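Local coordinates for glucose-6-phosphate dehydrogenase (Trypanosoma cruzi, PDB 5AQ1), which catalyses the NADP-dependent oxidation of glucose 6-phosphate, the step by which the pentose phosphate pathway is entered and NADPH is made, at residues L53-C58 with F91-E96; Q401-M406 with D427-R432. One frame throughout, in Å; residues are numbered along the deposited sequence.

In the fold
Side chains carry contact 1 and backbone amides carry contact 2, and the difference follows their places in the fold. Contact 1 lies in the coenzyme-binding domain, where helix 43-58 meets the loop that precedes helix 101-105; two stacked phenylalanines form its buried part, with an exposed margin beyond them. Contact 2 belongs to the C-terminal domain, at the end of the hairpin formed by strands 405-413 and 421-429, and combines buried strand pairing with a more exposed serine-glutamate bond. Both are partly buried. Their centres are 22 Å apart and the two do not touch. Both come close to the second subunit, contact 2 by more residues.

Contact 1 (L53-C58 with F91-E96); sequences LFQLYC and FTRLDE
Phe54 and Phe91 lie face against face in an offset stack, their centroids 4.5 Å apart and their planes only 10° from parallel. The slip between the rings carries CB of Phe54 over the middle of the Phe91 ring, 4.0 Å from its centroid, in a CH-pi contact almost on the ring normal. In return, CD2 of Phe91 sits above the centre of the Phe54 ring. With chi1 at 173° the Phe54 ring leaves the helix beside its own carbonyl carbon and lies flat against Phe91. SG of Cys58, one helical turn on, lies over the opposite face of Phe54, off-centre toward the ring margin, and the ring of Phe104 also meets Phe54, making this the closely packed part of the contact. The setting is the coenzyme-binding domain, with its parallel, Rossmann-type sheet: helix 43-58 follows strand 33-38, and the disulfide from Cys58 to Cys99 ties the helix end to the chain just beyond 91-96. Towards the solvent side the packing thins. CZ of Phe54 reaches CD2 of the exposed Leu94 at 4.1 Å, while the carbonyl O of Thr92 lies in the plane of the Phe54 ring, at its edge. The same oxygen accepts a weak hydrogen bond from Gln55, NE2 to O 2.8 Å but bent to 127° at the hydrogen. The Gln55 chain bends at chi2, folding its amide round to the loop, and its OE1 takes another weak bond from Arg97. Beside it, CB of the partly exposed Arg93 approaches NE2 of Gln55 no closer than 4.2 Å.

Contact 2 (Q401-M406 with D427-R432); sequences QPSEAM and DLTYER
The carbonyl oxygen of Glu404 is gripped twice: by the backbone N of Tyr430 at 3.1 Å, a nearly straight bond (163°) in the carbonyl plane, and by a water that donates to it at 2.8 Å. That water also accepts from the N of Glu431, so a single carbonyl serves, directly or through water, two amides in the first turn of helix 430-433. Thr429 holds the N-cap position, yet its OG1 turns to OD2 of Asp427 instead of capping. Next to the helix start the antiparallel hairpin begins. Ala405 and Thr429 form a non-hydrogen-bonded pair; Met406 and Leu428 form the hydrogen-bonded one, N of Met406 to O of Leu428 at 2.9 Å and N of Leu428 to O of Met406 at 2.8 Å. Beyond Glu404, OG of Ser403 donates to OE2 of Glu431 at 2.6 Å, reaching the carboxylate from above its plane. Leu426 of the second subunit packs on Met406 and Leu428, and Asp427 makes backbone bonds to that subunit, placing the hairpin at the interface. At the other end of 401-406, Gln401 NE2 binds the phosphate of glucose 6-phosphate. The ladder of backbone bonds thus continues past the last strand pair: the Glu404 carbonyl and its water take up the N-H groups of Tyr430 and Glu431, which lie too early in the helix to find an acceptor within it.

Contact 1 (L53-C58 with F91-E96)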
ATOM      1  N   LEU B  53     -15.323  14.606  41.508  1.00 35.53           N
ATOM      2  CA  LEU B  53     -16.529  15.426  41.583  1.00 35.75           C
ATOM      3  C   LEU B  53     -16.204  16.871  41.961  1.00 36.57           C
ATOM      4  O   LEU B  53     -16.820  17.800  41.442  1.00 36.17           O
ATOM      5  CB  LEU B  53     -17.528  14.826  42.583  1.00 36.02           C
ATOM      6  CG  LEU B  53     -18.186  13.496  42.189  1.00 34.98           C
ATOM      7  CD1 LEU B  53     -18.863  12.846  43.386  1.00 35.14           C
ATOM      8  CD2 LEU B  53     -19.183  13.694  41.058  1.00 34.43           C
ATOM      9  N   PHE B  54     -15.240  17.055  42.865  1.00 38.22           N
ATOM     10  CA  PHE B  54     -14.785  18.397  43.244  1.00 40.34           C
ATOM     11  C   PHE B  54     -14.246  19.153  42.032  1.00 41.03           C
ATOM     12  O   PHE B  54     -14.609  20.308  41.804  1.00 41.92           O
ATOM     13  CB  PHE B  54     -13.715  18.324  44.338  1.00 41.51           C
ATOM     14  CG  PHE B  54     -13.078  19.649  44.662  1.00 43.80           C
ATOM     15  CD1 PHE B  54     -13.834  20.692  45.178  1.00 45.23           C
ATOM     16  CD2 PHE B  54     -11.720  19.852  44.460  1.00 45.98           C
ATOM     17  CE1 PHE B  54     -13.253  21.912  45.484  1.00 46.31           C
ATOM     18  CE2 PHE B  54     -11.130  21.073  44.764  1.00 47.16           C
ATOM     19  CZ  PHE B  54     -11.899  22.104  45.276  1.00 47.24           C
ATOM     20  N   GLN B  55     -13.390  18.493  41.255  1.00 40.81           N
ATOM     21  CA  GLN B  55     -12.822  19.100  40.052  1.00 41.16           C
ATOM     22  C   GLN B  55     -13.901  19.446  39.028  1.00 41.04           C
ATOM     23  O   GLN B  55     -13.843  20.501  38.397  1.00 41.99           O
ATOM     24  CB  GLN B  55     -11.779  18.179  39.411  1.00 41.09           C
ATOM     25  CG  GLN B  55     -10.520  17.962  40.242  1.00 41.49           C
ATOM     26  CD  GLN B  55      -9.811  19.256  40.583  1.00 43.02           C
ATOM     27  OE1 GLN B  55      -9.795  20.193  39.787  1.00 43.05           O
ATOM     28  NE2 GLN B  55      -9.228  19.321  41.775  1.00 45.53           N
ATOM     29  N   LEU B  56     -14.880  18.558  38.866  1.00 39.77           N
ATOM     30  CA  LEU B  56     -15.992  18.809  37.951  1.00 38.91           C
ATOM     31  C   LEU B  56     -16.825  20.004  38.402  1.00 40.23           C
ATOM     32  O   LEU B  56     -17.276  20.791  37.573  1.00 40.13           O
ATOM     33  CB  LEU B  56     -16.883  17.571  37.810  1.00 38.04           C
ATOM     34  CG  LEU B  56     -16.303  16.374  37.055  1.00 37.13           C
ATOM     35  CD1 LEU B  56     -17.321  15.244  37.035  1.00 36.81           C
ATOM     36  CD2 LEU B  56     -15.889  16.747  35.639  1.00 36.08           C
ATOM     37  N   TYR B  57     -17.029  20.136  39.711  1.00 41.80           N
ATOM     38  CA  TYR B  57     -17.737  21.288  40.261  1.00 43.97           C
ATOM     39  C   TYR B  57     -16.985  22.574  39.931  1.00 46.50           C
ATOM     40  O   TYR B  57     -17.574  23.525  39.425  1.00 46.48           O
ATOM     41  CB  TYR B  57     -17.902  21.149  41.776  1.00 44.50           C
ATOM     42  CG  TYR B  57     -18.755  22.229  42.410  1.00 45.96           C
ATOM     43  CD1 TYR B  57     -20.143  22.197  42.301  1.00 45.93           C
ATOM     44  CD2 TYR B  57     -18.176  23.277  43.133  1.00 47.12           C
ATOM     45  CE1 TYR B  57     -20.934  23.177  42.880  1.00 47.16           C
ATOM     46  CE2 TYR B  57     -18.958  24.264  43.719  1.00 48.72           C
ATOM     47  CZ  TYR B  57     -20.336  24.209  43.590  1.00 49.11           C
ATOM     48  OH  TYR B  57     -21.126  25.179  44.166  1.00 50.95           O
ATOM     49  N   CYS B  58     -15.680  22.582  40.199  1.00 50.66           N
ATOM     50  CA  CYS B  58     -14.842  23.766  39.997  1.00 55.08           C
ATOM     51  C   CYS B  58     -14.735  24.225  38.546  1.00 53.71           C
ATOM     52  O   CYS B  58     -14.547  25.413  38.286  1.00 53.52           O
ATOM     53  CB  CYS B  58     -13.435  23.520  40.539  1.00 61.08           C
ATOM     54  SG  CYS B  58     -13.334  23.403  42.338  1.00 74.16           S
ATOM     55  N   PHE B  91      -8.449  16.432  48.004  1.00 51.02           N
ATOM     56  CA  PHE B  91      -8.657  17.357  46.889  1.00 53.14           C
ATOM     57  C   PHE B  91      -7.326  17.976  46.476  1.00 57.59           C
ATOM     58  O   PHE B  91      -6.485  18.286  47.322  1.00 58.54           O
ATOM     59  CB  PHE B  91      -9.645  18.478  47.250  1.00 52.93           C
ATOM     60  CG  PHE B  91     -11.024  18.004  47.643  1.00 51.81           C
ATOM     61  CD1 PHE B  91     -11.434  16.681  47.459  1.00 50.97           C
ATOM     62  CD2 PHE B  91     -11.936  18.912  48.172  1.00 50.92           C
ATOM     63  CE1 PHE B  91     -12.708  16.279  47.826  1.00 50.84           C
ATOM     64  CE2 PHE B  91     -13.210  18.512  48.534  1.00 50.31           C
ATOM     65  CZ  PHE B  91     -13.597  17.196  48.361  1.00 50.06           C
ATOM     66  N   THR B  92      -7.152  18.166  45.173  1.00 62.55           N
ATOM     67  CA  THR B  92      -5.924  18.730  44.626  1.00 68.80           C
ATOM     68  C   THR B  92      -6.231  20.021  43.877  1.00 76.47           C
ATOM     69  O   THR B  92      -7.400  20.367  43.671  1.00 75.80           O
ATOM     70  CB  THR B  92      -5.222  17.738  43.673  1.00 68.75           C
ATOM     71  OG1 THR B  92      -6.001  17.563  42.482  1.00 66.84           O
ATOM     72  CG2 THR B  92      -5.013  16.389  44.359  1.00 67.51           C
ATOM     73  N   ARG B  93      -5.170  20.726  43.482  1.00 86.95           N
ATOM     74  CA  ARG B  93      -5.271  21.983  42.739  1.00 93.39           C
ATOM     75  C   ARG B  93      -6.100  23.028  43.492  1.00 96.42           C
ATOM     76  O   ARG B  93      -6.793  23.851  42.885  1.00 98.77           O
ATOM     77  CB  ARG B  93      -5.857  21.718  41.344  1.00 95.86           C
ATOM     78  CG  ARG B  93      -5.174  20.596  40.549  1.00 95.62           C
ATOM     79  CD  ARG B  93      -4.886  20.978  39.108  1.00 98.05           C
ATOM     80  NE  ARG B  93      -5.940  21.739  38.456  1.00 99.86           N
ATOM     81  CZ  ARG B  93      -5.858  23.023  38.093  1.00100.99           C
ATOM     82  NH1 ARG B  93      -4.781  23.774  38.341  1.00101.51           N
ATOM     83  NH2 ARG B  93      -6.892  23.575  37.481  1.00 98.39           N
ATOM     84  N   LEU B  94      -5.997  22.990  44.817  1.00 99.16           N
ATOM     85  CA  LEU B  94      -6.742  23.884  45.696  1.00107.84           C
ATOM     86  C   LEU B  94      -6.293  25.331  45.514  1.00119.67           C
ATOM     87  O   LEU B  94      -7.117  26.237  45.382  1.00122.10           O
ATOM     88  CB  LEU B  94      -6.555  23.457  47.158  1.00107.82           C
ATOM     89  CG  LEU B  94      -7.308  22.196  47.590  1.00105.05           C
ATOM     90  CD1 LEU B  94      -6.644  21.533  48.787  1.00103.67           C
ATOM     91  CD2 LEU B  94      -8.757  22.532  47.897  1.00105.39           C
ATOM     92  N   ASP B  95      -4.979  25.536  45.500  1.00132.28           N
ATOM     93  CA  ASP B  95      -4.412  26.873  45.356  1.00139.74           C
ATOM     94  C   ASP B  95      -4.449  27.377  43.913  1.00143.02           C
ATOM     95  O   ASP B  95      -4.498  28.580  43.700  1.00147.35           O
ATOM     96  CB  ASP B  95      -2.977  26.918  45.889  1.00138.14           C
ATOM     97  CG  ASP B  95      -2.893  26.634  47.380  1.00136.64           C
ATOM     98  OD1 ASP B  95      -3.941  26.586  48.062  1.00135.20           O
ATOM     99  OD2 ASP B  95      -1.765  26.461  47.873  1.00130.60           O
ATOM    100  N   GLU B  96      -4.455  26.476  42.928  1.00140.69           N
ATOM    101  CA  GLU B  96      -4.237  26.881  41.533  1.00139.26           C
ATOM    102  C   GLU B  96      -5.374  27.758  40.985  1.00136.67           C
ATOM    103  O   GLU B  96      -5.125  28.776  40.332  1.00135.71           O
ATOM    104  CB  GLU B  96      -4.029  25.648  40.648  1.00135.88           C
ATOM    105  CG  GLU B  96      -2.753  24.853  40.986  1.00133.11           C
ATOM    106  CD  GLU B  96      -1.486  25.519  40.490  1.00130.18           C
ATOM    107  OE1 GLU B  96      -1.302  25.559  39.258  1.00128.41           O
ATOM    108  OE2 GLU B  96      -0.674  25.991  41.320  1.00124.55           O
TER

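Contact 2 (Q401-M406 with D427-R432)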
ATOM      1  N   GLN B 401       1.666   7.573  31.214  1.00 34.62           N
ATOM      2  CA  GLN B 401       2.204   8.026  32.498  1.00 37.25           C
ATOM      3  C   GLN B 401       3.560   7.370  32.788  1.00 37.46           C
ATOM      4  O   GLN B 401       3.804   6.252  32.342  1.00 36.46           O
ATOM      5  CB  GLN B 401       1.223   7.704  33.634  1.00 38.89           C
ATOM      6  CG  GLN B 401       1.156   6.224  34.000  1.00 39.98           C
ATOM      7  CD  GLN B 401      -0.176   5.803  34.592  1.00 41.16           C
ATOM      8  OE1 GLN B 401      -1.141   6.571  34.608  1.00 40.97           O
ATOM      9  NE2 GLN B 401      -0.234   4.567  35.079  1.00 41.62           N
ATOM     10  N   PRO B 402       4.447   8.045  33.520  1.00 38.78           N
ATOM     11  CA  PRO B 402       4.272   9.423  33.952  1.00 38.67           C
ATOM     12  C   PRO B 402       4.654  10.384  32.838  1.00 39.39           C
ATOM     13  O   PRO B 402       5.110   9.948  31.780  1.00 39.53           O
ATOM     14  CB  PRO B 402       5.273   9.541  35.097  1.00 39.35           C
ATOM     15  CG  PRO B 402       6.384   8.643  34.691  1.00 39.39           C
ATOM     16  CD  PRO B 402       5.731   7.487  33.984  1.00 39.07           C
ATOM     17  N   SER B 403       4.471  11.678  33.082  1.00 41.15           N
ATOM     18  CA  SER B 403       4.881  12.720  32.148  1.00 42.87           C
ATOM     19  C   SER B 403       4.395  12.400  30.736  1.00 41.32           C
ATOM     20  O   SER B 403       5.187  12.138  29.827  1.00 39.83           O
ATOM     21  CB  SER B 403       6.401  12.879  32.181  1.00 46.28           C
ATOM     22  OG  SER B 403       6.814  13.917  31.315  1.00 50.78           O
ATOM     23  N   GLU B 404       3.076  12.408  30.578  1.00 40.45           N
ATOM     24  CA  GLU B 404       2.436  11.946  29.343  1.00 38.56           C
ATOM     25  C   GLU B 404       2.986  12.624  28.095  1.00 38.94           C
ATOM     26  O   GLU B 404       3.175  13.842  28.064  1.00 38.43           O
ATOM     27  CB  GLU B 404       0.904  12.066  29.387  1.00 37.98           C
ATOM     28  CG  GLU B 404       0.336  13.220  30.187  1.00 38.68           C
ATOM     29  CD  GLU B 404       0.114  12.878  31.653  1.00 38.42           C
ATOM     30  OE1 GLU B 404      -0.879  12.194  31.967  1.00 37.43           O
ATOM     31  OE2 GLU B 404       0.933  13.306  32.491  1.00 38.23           O
ATOM     32  N   ALA B 405       3.244  11.806  27.075  1.00 39.33           N
ATOM     33  CA  ALA B 405       3.892  12.255  25.852  1.00 38.57           C
ATOM     34  C   ALA B 405       3.656  11.288  24.699  1.00 38.65           C
ATOM     35  O   ALA B 405       3.361  10.106  24.906  1.00 36.96           O
ATOM     36  CB  ALA B 405       5.384  12.414  26.087  1.00 38.59           C
ATOM     37  N   MET B 406       3.777  11.813  23.485  1.00 40.03           N
ATOM     38  CA  MET B 406       3.824  10.999  22.277  1.00 41.15           C
ATOM     39  C   MET B 406       5.078  11.400  21.504  1.00 40.59           C
ATOM     40  O   MET B 406       5.337  12.589  21.301  1.00 39.97           O
ATOM     41  CB  MET B 406       2.570  11.211  21.419  1.00 43.82           C
ATOM     42  CG  MET B 406       2.496  10.297  20.200  1.00 46.64           C
ATOM     43  SD  MET B 406       0.870  10.194  19.410  1.00 49.83           S
ATOM     44  CE  MET B 406       0.732  11.834  18.708  1.00 50.62           C
ATOM     45  N   ASP B 427       9.187  14.908  19.151  1.00 41.00           N
ATOM     46  CA  ASP B 427       8.621  14.795  20.489  1.00 41.01           C
ATOM     47  C   ASP B 427       7.416  15.707  20.716  1.00 39.09           C
ATOM     48  O   ASP B 427       7.373  16.829  20.220  1.00 38.54           O
ATOM     49  CB  ASP B 427       9.705  15.125  21.513  1.00 43.91           C
ATOM     50  CG  ASP B 427       9.230  14.957  22.936  1.00 48.20           C
ATOM     51  OD1 ASP B 427       9.039  13.795  23.362  1.00 52.13           O
ATOM     52  OD2 ASP B 427       9.044  15.990  23.620  1.00 51.18           O
ATOM     53  N   LEU B 428       6.440  15.198  21.465  1.00 37.40           N
ATOM     54  CA  LEU B 428       5.360  16.005  22.016  1.00 36.87           C
ATOM     55  C   LEU B 428       5.180  15.596  23.472  1.00 37.03           C
ATOM     56  O   LEU B 428       4.522  14.595  23.765  1.00 36.18           O
ATOM     57  CB  LEU B 428       4.056  15.803  21.234  1.00 35.91           C
ATOM     58  CG  LEU B 428       2.775  16.429  21.815  1.00 35.62           C
ATOM     59  CD1 LEU B 428       2.903  17.938  21.948  1.00 36.50           C
ATOM     60  CD2 LEU B 428       1.562  16.072  20.972  1.00 34.77           C
ATOM     61  N   THR B 429       5.802  16.357  24.369  1.00 38.62           N
ATOM     62  CA  THR B 429       5.667  16.163  25.810  1.00 39.03           C
ATOM     63  C   THR B 429       4.681  17.199  26.340  1.00 39.19           C
ATOM     64  O   THR B 429       4.940  18.402  26.276  1.00 38.85           O
ATOM     65  CB  THR B 429       7.029  16.301  26.521  1.00 40.44           C
ATOM     66  OG1 THR B 429       7.954  15.366  25.958  1.00 41.24           O
ATOM     67  CG2 THR B 429       6.906  16.030  28.007  1.00 41.41           C
ATOM     68  N   TYR B 430       3.562  16.724  26.875  1.00 39.64           N
ATOM     69  CA  TYR B 430       2.420  17.591  27.197  1.00 41.70           C
ATOM     70  C   TYR B 430       2.730  18.680  28.236  1.00 44.80           C
ATOM     71  O   TYR B 430       2.213  19.797  28.132  1.00 44.02           O
ATOM     72  CB  TYR B 430       1.210  16.751  27.645  1.00 40.75           C
ATOM     73  CG  TYR B 430       0.400  16.158  26.501  1.00 40.22           C
ATOM     74  CD1 TYR B 430       1.018  15.445  25.477  1.00 40.64           C
ATOM     75  CD2 TYR B 430      -0.986  16.300  26.449  1.00 39.64           C
ATOM     76  CE1 TYR B 430       0.287  14.903  24.436  1.00 39.58           C
ATOM     77  CE2 TYR B 430      -1.726  15.759  25.408  1.00 39.76           C
ATOM     78  CZ  TYR B 430      -1.079  15.064  24.402  1.00 39.41           C
ATOM     79  OH  TYR B 430      -1.789  14.515  23.360  1.00 39.82           O
ATOM     80  N   GLU B 431       3.576  18.368  29.217  1.00 48.40           N
ATOM     81  CA  GLU B 431       3.891  19.327  30.283  1.00 54.46           C
ATOM     82  C   GLU B 431       4.770  20.491  29.790  1.00 56.40           C
ATOM     83  O   GLU B 431       4.777  21.557  30.405  1.00 56.20           O
ATOM     84  CB  GLU B 431       4.521  18.610  31.489  1.00 59.16           C
ATOM     85  CG  GLU B 431       6.041  18.509  31.491  1.00 65.59           C
ATOM     86  CD  GLU B 431       6.545  17.180  32.058  1.00 69.71           C
ATOM     87  OE1 GLU B 431       6.165  16.786  33.187  1.00 72.07           O
ATOM     88  OE2 GLU B 431       7.327  16.511  31.354  1.00 68.57           O
ATOM     89  N   ARG B 432       5.495  20.278  28.689  1.00 56.14           N
ATOM     90  CA  ARG B 432       6.303  21.331  28.060  1.00 57.77           C
ATOM     91  C   ARG B 432       5.513  22.114  27.015  1.00 54.38           C
ATOM     92  O   ARG B 432       5.594  23.338  26.958  1.00 55.18           O
ATOM     93  CB  ARG B 432       7.572  20.744  27.419  1.00 62.35           C
ATOM     94  CG  ARG B 432       8.683  20.462  28.423  1.00 69.71           C
ATOM     95  CD  ARG B 432      10.065  20.288  27.791  1.00 74.76           C
ATOM     96  NE  ARG B 432      10.420  18.874  27.624  1.00 78.82           N
ATOM     97  CZ  ARG B 432      10.430  18.175  26.487  1.00 82.20           C
ATOM     98  NH1 ARG B 432      10.105  18.720  25.316  1.00 84.29           N
ATOM     99  NH2 ARG B 432      10.783  16.892  26.533  1.00 82.17           N
TER
HETATM  100  O   HOH W   1       4.357  15.653  29.871  1.00 23.46           O